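Local coordinates for protein glutathione S-transferase (Pseudomonas fluorescens, PDB 3M3M) that binds glutathione and probably acts as a glutathione transferase, joining it to electrophilic substrates, at residues Val110-Phe113 against Ile114-Glu118; Arg134-Lys137 against Ala138-Val141; Gln185-Met188 against Gln189-Ser193. All coordinates share one frame; numbering follows the deposited sequence.

Contact 1 (Val110-Phe113 against Ile114-Glu118)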
ATOM      1  N   VAL A 110      -2.974  -2.857  10.718  1.00 10.71           N
ATOM      2  CA  VAL A 110      -2.704  -3.147  12.126  1.00 10.96           C
ATOM      3  C   VAL A 110      -3.394  -4.465  12.555  1.00 10.58           C
ATOM      4  O   VAL A 110      -2.820  -5.246  13.339  1.00 11.88           O
ATOM      5  CB  VAL A 110      -3.060  -1.921  13.031  1.00 12.97           C
ATOM      6  CG1 VAL A 110      -2.730  -2.170  14.532  1.00 12.66           C
ATOM      7  CG2 VAL A 110      -2.210  -0.714  12.586  1.00 12.52           C
ATOM      8  N   ALA A 111      -4.599  -4.727  12.038  1.00 10.40           N
ATOM      9  CA  ALA A 111      -5.239  -6.053  12.372  1.00  9.88           C
ATOM     10  C   ALA A 111      -4.340  -7.181  11.870  1.00 11.62           C
ATOM     11  O   ALA A 111      -4.162  -8.235  12.530  1.00 11.55           O
ATOM     12  CB  ALA A 111      -6.616  -6.149  11.700  1.00 10.66           C
ATOM     13  N   ARG A 112      -3.839  -7.012  10.646  1.00  8.67           N
ATOM     14  CA  ARG A 112      -2.934  -8.060  10.067  1.00 10.01           C
ATOM     15  C   ARG A 112      -1.679  -8.161  10.945  1.00 10.80           C
ATOM     16  O   ARG A 112      -1.174  -9.256  11.188  1.00 12.88           O
ATOM     17  CB  ARG A 112      -2.574  -7.637   8.630  1.00  9.24           C
ATOM     18  CG  ARG A 112      -1.313  -8.425   8.086  1.00 11.27           C
ATOM     19  CD  ARG A 112      -1.283  -8.227   6.536  1.00 12.55           C
ATOM     20  NE  ARG A 112      -0.104  -8.909   5.913  1.00 11.36           N
ATOM     21  CZ  ARG A 112       1.110  -8.380   5.773  1.00 11.75           C
ATOM     22  NH1 ARG A 112       1.378  -7.163   6.276  1.00 11.58           N
ATOM     23  NH2 ARG A 112       2.053  -8.994   5.036  1.00 12.61           N
ATOM     24  N   PHE A 113      -1.133  -7.041  11.413  1.00  9.93           N
ATOM     25  CA  PHE A 113       0.060  -7.132  12.307  1.00 12.54           C
ATOM     26  C   PHE A 113      -0.269  -7.917  13.571  1.00 13.59           C
ATOM     27  O   PHE A 113       0.441  -8.867  13.916  1.00 13.29           O
ATOM     28  CB  PHE A 113       0.597  -5.763  12.687  1.00 13.13           C
ATOM     29  CG  PHE A 113       1.790  -5.847  13.570  1.00 15.76           C
ATOM     30  CD1 PHE A 113       3.020  -6.188  13.052  1.00 20.77           C
ATOM     31  CD2 PHE A 113       1.657  -5.583  14.959  1.00 14.25           C
ATOM     32  CE1 PHE A 113       4.133  -6.247  13.893  1.00 22.24           C
ATOM     33  CE2 PHE A 113       2.776  -5.700  15.789  1.00 16.19           C
ATOM     34  CZ  PHE A 113       3.984  -6.042  15.255  1.00 18.72           C
ATOM     35  N   ILE A 114      -1.381  -7.568  14.203  1.00 13.51           N
ATOM     36  CA  ILE A 114      -1.813  -8.266  15.423  1.00 13.00           C
ATOM     37  C   ILE A 114      -1.983  -9.753  15.191  1.00 14.07           C
ATOM     38  O   ILE A 114      -1.490 -10.579  15.994  1.00 13.77           O
ATOM     39  CB  ILE A 114      -3.116  -7.617  15.993  1.00 14.47           C
ATOM     40  CG1 ILE A 114      -2.760  -6.238  16.611  1.00 15.35           C
ATOM     41  CG2 ILE A 114      -3.785  -8.525  17.073  1.00 14.53           C
ATOM     42  CD1 ILE A 114      -4.120  -5.378  16.907  1.00 17.00           C
ATOM     43  N   GLN A 115      -2.698 -10.129  14.133  1.00 14.24           N
ATOM     44  CA  GLN A 115      -2.997 -11.539  13.895  1.00 13.98           C
ATOM     45  C   GLN A 115      -1.772 -12.268  13.289  1.00 14.79           C
ATOM     46  O   GLN A 115      -1.376 -13.306  13.758  1.00 14.61           O
ATOM     47  CB  GLN A 115      -4.166 -11.670  12.951  1.00 14.55           C
ATOM     48  CG  GLN A 115      -4.577 -13.126  12.650  1.00 15.83           C
ATOM     49  CD  GLN A 115      -5.869 -13.205  11.861  1.00 23.06           C
ATOM     50  OE1 GLN A 115      -6.712 -12.278  11.914  1.00 18.51           O
ATOM     51  NE2 GLN A 115      -6.045 -14.316  11.114  1.00 26.16           N
ATOM     52  N   LEU A 116      -1.237 -11.782  12.188  1.00 14.23           N
ATOM     53  CA  LEU A 116      -0.188 -12.543  11.515  1.00 14.43           C
ATOM     54  C   LEU A 116       1.171 -12.437  12.288  1.00 15.98           C
ATOM     55  O   LEU A 116       1.949 -13.456  12.314  1.00 17.87           O
ATOM     56  CB  LEU A 116      -0.001 -11.918  10.118  1.00 12.30           C
ATOM     57  CG  LEU A 116       1.071 -12.658   9.292  1.00 13.66           C
ATOM     58  CD1 LEU A 116       0.690 -14.062   8.870  1.00 15.38           C
ATOM     59  CD2 LEU A 116       1.252 -11.796   8.010  1.00 14.55           C
ATOM     60  N   TYR A 117       1.500 -11.237  12.797  1.00 14.60           N
ATOM     61  CA  TYR A 117       2.840 -11.025  13.407  1.00 14.91           C
ATOM     62  C   TYR A 117       2.855 -11.397  14.860  1.00 17.87           C
ATOM     63  O   TYR A 117       3.883 -11.855  15.337  1.00 20.07           O
ATOM     64  CB  TYR A 117       3.392  -9.653  13.250  1.00 14.22           C
ATOM     65  CG  TYR A 117       3.971  -9.403  11.896  1.00 16.02           C
ATOM     66  CD1 TYR A 117       5.352  -9.461  11.715  1.00 18.14           C
ATOM     67  CD2 TYR A 117       3.149  -9.127  10.788  1.00 18.51           C
ATOM     68  CE1 TYR A 117       5.919  -9.242  10.466  1.00 17.18           C
ATOM     69  CE2 TYR A 117       3.717  -8.902   9.514  1.00 12.58           C
ATOM     70  CZ  TYR A 117       5.084  -8.940   9.396  1.00 15.71           C
ATOM     71  OH  TYR A 117       5.697  -8.749   8.184  1.00 17.12           O
ATOM     72  N   GLU A 118       1.728 -11.177  15.542  1.00 15.19           N
ATOM     73  CA  GLU A 118       1.706 -11.444  16.988  1.00 16.31           C
ATOM     74  C   GLU A 118       0.828 -12.605  17.381  1.00 16.68           C
ATOM     75  O   GLU A 118       0.723 -12.885  18.596  1.00 16.55           O
ATOM     76  CB  GLU A 118       1.365 -10.185  17.774  1.00 15.89           C
ATOM     77  CG  GLU A 118       2.516  -9.181  17.692  1.00 19.28           C
ATOM     78  CD  GLU A 118       2.405  -7.950  18.571  1.00 28.20           C
ATOM     79  OE1 GLU A 118       1.273  -7.622  18.946  1.00 29.13           O
ATOM     80  OE2 GLU A 118       3.452  -7.303  18.860  1.00 24.81           O
TER

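Contact 2 (Arg134-Lys137 against Ala138-Val141)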
ATOM      1  N   ARG A 134     -13.823  -0.818  12.101  1.00 11.83           N
ATOM      2  CA  ARG A 134     -13.485   0.373  11.329  1.00 12.15           C
ATOM      3  C   ARG A 134     -12.955  -0.079   9.968  1.00 11.52           C
ATOM      4  O   ARG A 134     -13.173   0.657   8.970  1.00 11.18           O
ATOM      5  CB  ARG A 134     -12.443   1.262  12.065  1.00 14.01           C
ATOM      6  CG  ARG A 134     -13.120   1.843  13.312  1.00 18.88           C
ATOM      7  CD  ARG A 134     -12.265   2.800  14.142  1.00 29.37           C
ATOM      8  NE  ARG A 134     -12.784   4.166  14.035  1.00 41.85           N
ATOM      9  CZ  ARG A 134     -12.134   5.257  14.445  1.00 45.42           C
ATOM     10  NH1 ARG A 134     -12.696   6.446  14.253  1.00 50.39           N
ATOM     11  NH2 ARG A 134     -10.926   5.170  15.038  1.00 43.50           N
ATOM     12  N   GLY A 135     -12.243  -1.210   9.917  1.00 10.11           N
ATOM     13  CA  GLY A 135     -11.705  -1.658   8.585  1.00  9.86           C
ATOM     14  C   GLY A 135     -12.827  -2.059   7.680  1.00 10.20           C
ATOM     15  O   GLY A 135     -12.820  -1.773   6.494  1.00 10.26           O
ATOM     16  N   TYR A 136     -13.827  -2.724   8.209  1.00  9.66           N
ATOM     17  CA  TYR A 136     -14.969  -3.105   7.392  1.00  9.04           C
ATOM     18  C   TYR A 136     -15.698  -1.854   6.851  1.00 10.23           C
ATOM     19  O   TYR A 136     -16.205  -1.858   5.787  1.00 12.45           O
ATOM     20  CB  TYR A 136     -15.914  -4.000   8.201  1.00 10.64           C
ATOM     21  CG  TYR A 136     -15.550  -5.472   8.188  1.00  9.59           C
ATOM     22  CD1 TYR A 136     -15.300  -6.155   7.002  1.00  9.88           C
ATOM     23  CD2 TYR A 136     -15.479  -6.190   9.353  1.00 12.65           C
ATOM     24  CE1 TYR A 136     -14.983  -7.534   7.005  1.00 10.42           C
ATOM     25  CE2 TYR A 136     -15.159  -7.530   9.344  1.00 13.35           C
ATOM     26  CZ  TYR A 136     -14.922  -8.194   8.176  1.00 14.01           C
ATOM     27  OH  TYR A 136     -14.602  -9.507   8.233  1.00 14.80           O
ATOM     28  N   LYS A 137     -15.793  -0.824   7.649  1.00 10.40           N
ATOM     29  CA  LYS A 137     -16.397   0.419   7.183  1.00 11.42           C
ATOM     30  C   LYS A 137     -15.661   0.932   5.938  1.00 10.43           C
ATOM     31  O   LYS A 137     -16.241   1.408   5.001  1.00 12.13           O
ATOM     32  CB  LYS A 137     -16.396   1.465   8.312  1.00 10.73           C
ATOM     33  CG  LYS A 137     -16.960   2.839   7.945  1.00 18.17           C
ATOM     34  CD  LYS A 137     -16.925   3.770   9.240  1.00 24.46           C
ATOM     35  CE  LYS A 137     -17.407   5.215   9.023  1.00 23.77           C
ATOM     36  NZ  LYS A 137     -16.780   5.884   7.756  1.00 22.40           N
ATOM     37  N   ALA A 138     -14.312   0.889   5.972  1.00  9.74           N
ATOM     38  CA  ALA A 138     -13.531   1.320   4.782  1.00  7.77           C
ATOM     39  C   ALA A 138     -13.757   0.366   3.589  1.00  8.29           C
ATOM     40  O   ALA A 138     -13.886   0.814   2.438  1.00 10.06           O
ATOM     41  CB  ALA A 138     -12.008   1.359   5.162  1.00  7.27           C
ATOM     42  N   LEU A 139     -13.776  -0.955   3.839  1.00  8.42           N
ATOM     43  CA  LEU A 139     -14.027  -1.889   2.719  1.00  9.06           C
ATOM     44  C   LEU A 139     -15.440  -1.673   2.135  1.00  9.48           C
ATOM     45  O   LEU A 139     -15.591  -1.741   0.905  1.00  9.41           O
ATOM     46  CB  LEU A 139     -13.869  -3.348   3.224  1.00 10.07           C
ATOM     47  CG  LEU A 139     -12.434  -3.682   3.748  1.00 11.77           C
ATOM     48  CD1 LEU A 139     -12.438  -5.104   4.457  1.00 11.14           C
ATOM     49  CD2 LEU A 139     -11.468  -3.682   2.532  1.00 10.74           C
ATOM     50  N   ASP A 140     -16.380  -1.238   3.001  1.00 10.07           N
ATOM     51  CA  ASP A 140     -17.697  -0.936   2.491  1.00  9.51           C
ATOM     52  C   ASP A 140     -17.696   0.236   1.543  1.00 10.44           C
ATOM     53  O   ASP A 140     -18.345   0.216   0.484  1.00 10.76           O
ATOM     54  CB  ASP A 140     -18.688  -0.599   3.635  1.00  8.31           C
ATOM     55  CG  ASP A 140     -19.065  -1.785   4.493  1.00 13.12           C
ATOM     56  OD1 ASP A 140     -18.826  -2.987   4.111  1.00 14.42           O
ATOM     57  OD2 ASP A 140     -19.521  -1.504   5.637  1.00 12.96           O
ATOM     58  N   VAL A 141     -16.923   1.281   1.858  1.00  8.37           N
ATOM     59  CA  VAL A 141     -16.763   2.398   0.890  1.00  9.44           C
ATOM     60  C   VAL A 141     -16.215   1.959  -0.489  1.00 10.04           C
ATOM     61  O   VAL A 141     -16.720   2.374  -1.557  1.00 10.89           O
ATOM     62  CB  VAL A 141     -15.838   3.497   1.500  1.00  9.17           C
ATOM     63  CG1 VAL A 141     -15.567   4.600   0.450  1.00 11.51           C
ATOM     64  CG2 VAL A 141     -16.509   4.091   2.809  1.00  7.38           C
TER

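Contact 3 (Gln185-Met188 against Gln189-Ser193)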
ATOM      1  N   GLN A 185     -13.260  -8.266  -4.622  1.00 12.49           N
ATOM      2  CA  GLN A 185     -12.588  -9.446  -5.170  1.00 13.36           C
ATOM      3  C   GLN A 185     -12.436  -9.316  -6.677  1.00 14.46           C
ATOM      4  O   GLN A 185     -11.366  -9.648  -7.221  1.00 14.55           O
ATOM      5  CB  GLN A 185     -13.343 -10.737  -4.732  1.00 14.33           C
ATOM      6  CG  GLN A 185     -13.366 -11.010  -3.285  1.00 15.72           C
ATOM      7  CD  GLN A 185     -14.191 -12.318  -3.008  1.00 18.27           C
ATOM      8  OE1 GLN A 185     -15.345 -12.446  -3.481  1.00 20.53           O
ATOM      9  NE2 GLN A 185     -13.628 -13.215  -2.198  1.00 21.21           N
ATOM     10  N   ALA A 186     -13.435  -8.805  -7.408  1.00 14.72           N
ATOM     11  CA  ALA A 186     -13.317  -8.729  -8.873  1.00 14.69           C
ATOM     12  C   ALA A 186     -12.292  -7.648  -9.258  1.00 15.82           C
ATOM     13  O   ALA A 186     -11.578  -7.745 -10.219  1.00 14.64           O
ATOM     14  CB  ALA A 186     -14.722  -8.394  -9.520  1.00 15.73           C
ATOM     15  N   TRP A 187     -12.233  -6.573  -8.446  1.00 13.00           N
ATOM     16  CA  TRP A 187     -11.175  -5.569  -8.658  1.00 12.11           C
ATOM     17  C   TRP A 187      -9.762  -6.128  -8.395  1.00 11.38           C
ATOM     18  O   TRP A 187      -8.791  -5.828  -9.167  1.00 13.39           O
ATOM     19  CB  TRP A 187     -11.508  -4.385  -7.745  1.00 11.14           C
ATOM     20  CG  TRP A 187     -10.409  -3.369  -7.526  1.00 10.63           C
ATOM     21  CD1 TRP A 187     -10.060  -2.313  -8.283  1.00  8.73           C
ATOM     22  CD2 TRP A 187      -9.614  -3.314  -6.330  1.00  9.73           C
ATOM     23  NE1 TRP A 187      -8.995  -1.595  -7.654  1.00 10.01           N
ATOM     24  CE2 TRP A 187      -8.758  -2.165  -6.434  1.00 10.04           C
ATOM     25  CE3 TRP A 187      -9.575  -4.136  -5.190  1.00  6.99           C
ATOM     26  CZ2 TRP A 187      -7.805  -1.800  -5.398  1.00  9.57           C
ATOM     27  CZ3 TRP A 187      -8.625  -3.784  -4.133  1.00 11.66           C
ATOM     28  CH2 TRP A 187      -7.775  -2.614  -4.275  1.00  7.26           C
HETATM   29  N   MSE A 188      -9.603  -6.935  -7.323  1.00 13.29           N
HETATM   30  CA  MSE A 188      -8.292  -7.526  -7.032  1.00 11.34           C
HETATM   31  C   MSE A 188      -7.927  -8.370  -8.288  1.00 14.08           C
HETATM   32  O   MSE A 188      -6.782  -8.408  -8.690  1.00 13.60           O
HETATM   33  CB  MSE A 188      -8.368  -8.475  -5.867  1.00 14.13           C
HETATM   34  CG  MSE A 188      -8.351  -7.653  -4.608  1.00 12.95           C
HETATM   35 SE   MSE A 188      -8.718  -8.632  -2.955  1.00 28.65          SE
HETATM   36  CE  MSE A 188      -7.558 -10.299  -3.106  1.00 23.18           C
ATOM     37  N   GLN A 189      -8.880  -9.177  -8.763  1.00 12.57           N
ATOM     38  CA  GLN A 189      -8.633  -9.880 -10.064  1.00 16.04           C
ATOM     39  C   GLN A 189      -8.156  -9.050 -11.249  1.00 14.16           C
ATOM     40  O   GLN A 189      -7.200  -9.454 -11.931  1.00 15.97           O
ATOM     41  CB  GLN A 189      -9.873 -10.725 -10.432  1.00 17.21           C
ATOM     42  CG  GLN A 189      -9.654 -12.083 -10.030  1.00 30.03           C
ATOM     43  CD  GLN A 189      -8.845 -12.668 -11.131  1.00 41.87           C
ATOM     44  OE1 GLN A 189      -8.982 -12.204 -12.292  1.00 51.57           O
ATOM     45  NE2 GLN A 189      -7.970 -13.614 -10.822  1.00 44.99           N
ATOM     46  N   ARG A 190      -8.739  -7.868 -11.478  1.00 11.74           N
ATOM     47  CA  ARG A 190      -8.328  -6.952 -12.497  1.00 12.78           C
ATOM     48  C   ARG A 190      -6.907  -6.411 -12.270  1.00 13.45           C
ATOM     49  O   ARG A 190      -6.128  -6.333 -13.182  1.00 13.26           O
ATOM     50  CB  ARG A 190      -9.281  -5.727 -12.625  1.00 11.75           C
ATOM     51  CG  ARG A 190     -10.621  -6.187 -13.079  1.00 18.62           C
ATOM     52  CD  ARG A 190     -11.401  -5.046 -13.739  1.00 29.14           C
ATOM     53  NE  ARG A 190     -12.040  -4.513 -12.630  1.00 31.95           N
ATOM     54  CZ  ARG A 190     -13.167  -4.916 -12.048  1.00 31.62           C
ATOM     55  NH1 ARG A 190     -14.024  -5.845 -12.495  1.00 31.04           N
ATOM     56  NH2 ARG A 190     -13.446  -4.299 -10.961  1.00 15.71           N
ATOM     57  N   VAL A 191      -6.605  -6.025 -11.034  1.00 12.31           N
ATOM     58  CA  VAL A 191      -5.268  -5.558 -10.708  1.00 10.50           C
ATOM     59  C   VAL A 191      -4.259  -6.627 -11.034  1.00 10.87           C
ATOM     60  O   VAL A 191      -3.279  -6.387 -11.728  1.00 12.50           O
ATOM     61  CB  VAL A 191      -5.214  -5.151  -9.192  1.00 10.34           C
ATOM     62  CG1 VAL A 191      -3.716  -4.902  -8.756  1.00  9.44           C
ATOM     63  CG2 VAL A 191      -6.143  -3.844  -9.037  1.00 10.41           C
ATOM     64  N   GLN A 192      -4.520  -7.799 -10.525  1.00 12.73           N
ATOM     65  CA  GLN A 192      -3.624  -8.955 -10.665  1.00 15.65           C
ATOM     66  C   GLN A 192      -3.471  -9.433 -12.122  1.00 16.74           C
ATOM     67  O   GLN A 192      -2.493 -10.138 -12.418  1.00 18.07           O
ATOM     68  CB  GLN A 192      -4.243 -10.137  -9.900  1.00 15.88           C
ATOM     69  CG  GLN A 192      -3.962 -10.104  -8.495  1.00 21.68           C
ATOM     70  CD  GLN A 192      -4.956 -10.959  -7.755  1.00 28.23           C
ATOM     71  OE1 GLN A 192      -5.537 -11.869  -8.392  1.00 30.16           O
ATOM     72  NE2 GLN A 192      -5.177 -10.700  -6.411  1.00 20.60           N
ATOM     73  N   SER A 193      -4.372  -9.018 -12.998  1.00 16.49           N
ATOM     74  CA  SER A 193      -4.314  -9.387 -14.384  1.00 16.25           C
ATOM     75  C   SER A 193      -3.425  -8.486 -15.213  1.00 16.58           C
ATOM     76  O   SER A 193      -3.191  -8.756 -16.413  1.00 17.25           O
ATOM     77  CB  SER A 193      -5.739  -9.431 -14.982  1.00 18.40           C
ATOM     78  OG  SER A 193      -6.199  -8.123 -15.323  1.00 22.75           O
TER

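Contact 1 (Val110-Phe113 against Ile114-Glu118)
The ring of F113 lies against Y117 and E118, one turn further along the chain. CB of F113 sits 3.1 Å from the backbone N of I114. CG is anti to the backbone N (chi1 -180°), which carries the ring along the helix toward Y117 and E118. CD1 meets CB of Y117 at 3.5 Å, and CE1 lies as near to that CB. The ring planes differ by only 22°, but the centroids are 5.2 Å apart and the rings are offset with little overlap. CE2 of F113 comes 3.5 Å from OE2 of E118, and CZ, the tip, is 3.9 Å from the same oxygen. The carboxylate is turned 50° from the ring. Its OE1 forms a salt bridge with R124.

F113 O accepts a bond from Y117 N at 2.8 Å and a weak one from E118 N at 3.1 Å, where the helix widens into a pi-type turn. R112 runs beside L116, whose CD2 sits over one face of the guanidinium, 3.8 Å from NE. E173 and the carbonyl of R11 hold that guanidinium. The contact lies in the last turns of helix 87-117. I114 packs there on helix 125-146, and R112 lies close to the glutathione-binding Y167.

Contact 2 (Arg134-Lys137 against Ala138-Val141)
Y136 and L139 meet at their side chains, three residues apart on one helix. CD1 of the tyrosine ring is 4.0 Å from CD1 of L139, and the leucine approaches the ring obliquely. The L139 stem also lies over the turn before it, with CG 3.4 Å from the carbonyl O of G135. That same oxygen accepts the L139 N-H at 2.9 Å.

D140 folds back over its own turn. Its CG is anti to the carbonyl carbon (chi1 -70°), which leaves the carboxylate beside Y136 O, with D140 CG 3.1 Å from that oxygen. Y136 O already accepts D140 N at 2.9 Å.

Further out, the polar ends are fixed by the chain after helix 159-168. Y136 OH bonds to the backbone N of D177, and its ring meets F176 edge-to-face. D140 OD1 bonds to Y181 OH. With an alanine here, the Y181 hydroxyl would probably lose its carboxylate partner and this tie between helix and loop would go. A138 touches F99 and H104 of helix 87-117.

The chemistry is mixed. The D140 carboxylate sits near a carbonyl oxygen, which is probably mildly unfavourable; the hydrogen bond between OD1 and Y181 OH may help it tolerate that place.

Contact 3 (Gln185-Met188 against Gln189-Ser193)
W187 and V191 make an apolar contact, one turn apart on helix 182-192. V191 CG2 stands over one face of the indole in a CH-pi contact, 4.1 Å from the centroid of the five-membered ring and 17° off its normal. The methyl is displaced toward the rim, near NE1. Both side chains point the same way. In the tryptophan, CG anti to the backbone N (chi1 166°) sets the indole beside the V191 side chain. The same V191 methyl, CG2, lies 3.3 Å from W187 O.

The R190 guanidinium lies over the backbone of the preceding turn. The side chain bends at chi3 (-89°) and folds back. A186 O lies 3.7 Å from the guanidinium plane, over its centre, while R190 N bonds to this oxygen. NH2 of R190 lies 3.5 Å from W187 CA. The positive group is likely to be drawn to the A186 carbonyl, and NH2 bonds to the carbonyl of P150.

M188, modelled as selenomethionine, runs alongside Q192. Its CB is 3.9 Å from Q192 NE2, which bonds to Y165 OH.

Regular backbone bonds carry the helix. Q189, R190, V191 and Q192 donate in turn to Q185, A186, W187 and M188. S193 OG donates to R190 O at 2.8 Å, and S193 N adds a weak bond to the same oxygen.

This helix packs on two others. W187 NE1 bonds to D161 OD1, and its ring packs on L164 and Y165 of helix 159-168 and on M142 and L146 of helix 125-146. V191 and M188 also touch Y165. The turn thus joins helix 182-192 to both helices in the C-terminal domain.

In the fold
The three contacts follow one another along the chain, and none nests in or crosses another. Each is a local turn of a helix, so none closes a long loop. Contact 1 comes first, at the end of helix 87-117. The chain then turns into helix 125-146, whose middle holds contact 2. Past helix 159-168 it reaches contact 3 in helix 182-192. The centres of contacts 1 and 2 are about 18 Å apart. Those of contacts 2 and 3 are also about 18 Å apart. No two contacts touch. All lie in the all-helical C-terminal domain. Helix 125-146 links them, packing on both helix 87-117 and helix 182-192.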